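Local structure of galactose mutarotase-like protein (Clostridium acetobutylicum, 3OS7) at residues E278-S281 and E282-Y285. The protein probably binds carbohydrates and is thought to act as an aldose 1-epimerase, interconverting the anomers of a sugar. Residues are numbered along the deposited sequence; the frame is centred on the assembly and turned at random. Where two conformers were deposited one is given.
Sequences EMSS and EYKY
S280 and Y283 are the outer residues of a type I beta turn that links strand 273-279 to strand 285-289 in the beta-sandwich typical of galactose mutarotases. The turn is closed by Y283 N, which donates to S280 O at 2.9 Å with a nearly straight N-H...O angle of 163° but approaches from above the carbonyl plane. The packed side is formed by the buried side chains of M279 and Y283. There CB of selenomethionine M279 meets CD2 of Y283 at 4.1 Å, an oblique approach to the ring, and both side chains also rest on P302 and C334. S280 O lies at the edge of the Y283 ring, 3.6 Å from Y283 CD2. With chi1 at 71°, S280 places OG between its own N and carbonyl carbon, where it donates to E282 OE1 over a short 2.6 Å. V333 N also bonds to this hydroxyl, which joins the turn to strand 329-340. The bend of E282 at chi2 turns its carboxylate back toward S280, whose hydroxyl meets OE1 nearly along the C-O axis.

The outer side is looser: S281 is exposed and its CB points away overall, although it still touches E282 N. K284 then enters a classic beta bulge, in which it and Y285 both face Q303. K284 NZ hydrogen-bonds a tetraethylene glycol molecule, probably from the crystallisation liquor. Extended as far as CE, the lysine turns at chi4 to bring NZ within 2.7 Å of S281 O, tilted 30° from the carbonyl plane.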
ATOM      1  N   GLU A 278       3.666   3.902  -9.519  1.00 11.12           N
ATOM      2  CA  GLU A 278       4.999   3.368  -9.802  1.00 14.05           C
ATOM      3  C   GLU A 278       5.635   2.849  -8.510  1.00 15.79           C
ATOM      4  O   GLU A 278       5.597   3.496  -7.470  1.00 17.99           O
ATOM      5  CB  GLU A 278       5.857   4.459 -10.448  1.00 14.43           C
ATOM      6  CG  GLU A 278       7.205   4.008 -10.935  1.00 16.07           C
ATOM      7  CD  GLU A 278       7.917   5.041 -11.842  1.00 27.13           C
ATOM      8  OE1 GLU A 278       7.409   6.170 -12.072  1.00 22.38           O
ATOM      9  OE2 GLU A 278       9.003   4.677 -12.341  1.00 25.29           O
HETATM   10  N   MSE A 279       6.214   1.672  -8.592  1.00 14.69           N
HETATM   11  CA  MSE A 279       6.765   0.989  -7.431  1.00 15.20           C
HETATM   12  C   MSE A 279       8.228   0.671  -7.667  1.00 14.81           C
HETATM   13  O   MSE A 279       8.596   0.203  -8.745  1.00 15.70           O
HETATM   14  CB  MSE A 279       6.024  -0.323  -7.206  1.00 16.49           C
HETATM   15  CG  MSE A 279       4.559  -0.198  -7.125  1.00 19.06           C
HETATM   16 SE   MSE A 279       3.628  -1.867  -7.467  0.75 16.06          SE
HETATM   17  CE  MSE A 279       1.927  -1.033  -7.621  1.00 16.19           C
ATOM     18  N   SER A 280       9.043   0.870  -6.641  1.00 14.54           N
ATOM     19  CA  SER A 280      10.471   0.512  -6.720  1.00 16.99           C
ATOM     20  C   SER A 280      10.652  -1.008  -6.712  1.00 14.47           C
ATOM     21  O   SER A 280       9.732  -1.774  -6.351  1.00 13.79           O
ATOM     22  CB  SER A 280      11.262   1.159  -5.580  1.00 20.11           C
ATOM     23  OG  SER A 280      10.970   0.555  -4.325  1.00 15.84           O
ATOM     24  N   SER A 281      11.852  -1.440  -7.087  1.00 15.16           N
ATOM     25  CA  SER A 281      12.210  -2.858  -7.199  0.50 16.57           C
ATOM     26  C   SER A 281      12.119  -3.623  -5.896  1.00 13.84           C
ATOM     27  O   SER A 281      12.121  -4.861  -5.891  1.00 14.47           O
ATOM     28  CB  SER A 281      13.653  -3.002  -7.722  0.50 17.47           C
ATOM     29  OG  SER A 281      13.783  -2.465  -9.009  0.50 25.23           O
ATOM     30  N   GLU A 282      12.074  -2.905  -4.770  1.00 14.60           N
ATOM     31  CA  GLU A 282      11.880  -3.557  -3.483  1.00 14.80           C
ATOM     32  C   GLU A 282      10.528  -4.253  -3.396  1.00 15.30           C
ATOM     33  O   GLU A 282      10.354  -5.191  -2.592  1.00 12.50           O
ATOM     34  CB  GLU A 282      12.011  -2.552  -2.324  1.00 15.88           C
ATOM     35  CG  GLU A 282      13.466  -2.155  -1.995  1.00 18.56           C
ATOM     36  CD  GLU A 282      14.036  -1.111  -2.932  1.00 28.65           C
ATOM     37  OE1 GLU A 282      13.282  -0.449  -3.671  1.00 20.13           O
ATOM     38  OE2 GLU A 282      15.260  -0.947  -2.943  1.00 27.28           O
ATOM     39  N   TYR A 283       9.583  -3.808  -4.222  1.00 12.26           N
ATOM     40  CA  TYR A 283       8.248  -4.425  -4.248  1.00 13.82           C
ATOM     41  C   TYR A 283       8.229  -5.520  -5.312  1.00 14.34           C
ATOM     42  O   TYR A 283       8.412  -5.256  -6.497  1.00 16.23           O
ATOM     43  CB  TYR A 283       7.170  -3.377  -4.474  1.00 14.35           C
ATOM     44  CG  TYR A 283       7.097  -2.395  -3.352  1.00 11.77           C
ATOM     45  CD1 TYR A 283       6.567  -2.764  -2.124  1.00 15.92           C
ATOM     46  CD2 TYR A 283       7.608  -1.119  -3.485  1.00 14.72           C
ATOM     47  CE1 TYR A 283       6.525  -1.850  -1.045  1.00 17.70           C
ATOM     48  CE2 TYR A 283       7.591  -0.203  -2.405  1.00 16.74           C
ATOM     49  CZ  TYR A 283       7.023  -0.575  -1.201  1.00 17.10           C
ATOM     50  OH  TYR A 283       6.971   0.329  -0.143  1.00 19.14           O
ATOM     51  N   LYS A 284       8.099  -6.763  -4.849  1.00 13.48           N
ATOM     52  CA  LYS A 284       8.279  -7.923  -5.692  1.00 14.19           C
ATOM     53  C   LYS A 284       6.999  -8.696  -6.019  1.00 14.26           C
ATOM     54  O   LYS A 284       6.985  -9.528  -6.938  1.00 13.24           O
ATOM     55  CB  LYS A 284       9.290  -8.821  -5.015  1.00 15.32           C
ATOM     56  CG  LYS A 284      10.652  -8.062  -4.840  1.00 18.30           C
ATOM     57  CD  LYS A 284      11.767  -8.869  -4.321  1.00 26.38           C
ATOM     58  CE  LYS A 284      13.000  -7.943  -4.019  1.00 24.79           C
ATOM     59  NZ  LYS A 284      13.462  -7.139  -5.221  1.00 28.22           N
ATOM     60  N   TYR A 285       5.940  -8.444  -5.251  1.00 11.41           N
ATOM     61  CA  TYR A 285       4.655  -9.114  -5.392  1.00 11.69           C
ATOM     62  C   TYR A 285       3.545  -8.080  -5.271  1.00 10.34           C
ATOM     63  O   TYR A 285       3.783  -6.952  -4.843  1.00 10.44           O
ATOM     64  CB  TYR A 285       4.445 -10.211  -4.325  1.00 12.69           C
ATOM     65  CG  TYR A 285       5.258 -11.439  -4.576  1.00 11.04           C
ATOM     66  CD1 TYR A 285       6.586 -11.526  -4.122  1.00 11.00           C
ATOM     67  CD2 TYR A 285       4.736 -12.513  -5.289  1.00 12.15           C
ATOM     68  CE1 TYR A 285       7.357 -12.654  -4.395  1.00 15.03           C
ATOM     69  CE2 TYR A 285       5.494 -13.659  -5.533  1.00 12.70           C
ATOM     70  CZ  TYR A 285       6.801 -13.724  -5.092  1.00 16.72           C
ATOM     71  OH  TYR A 285       7.552 -14.866  -5.358  1.00 14.35           O
TER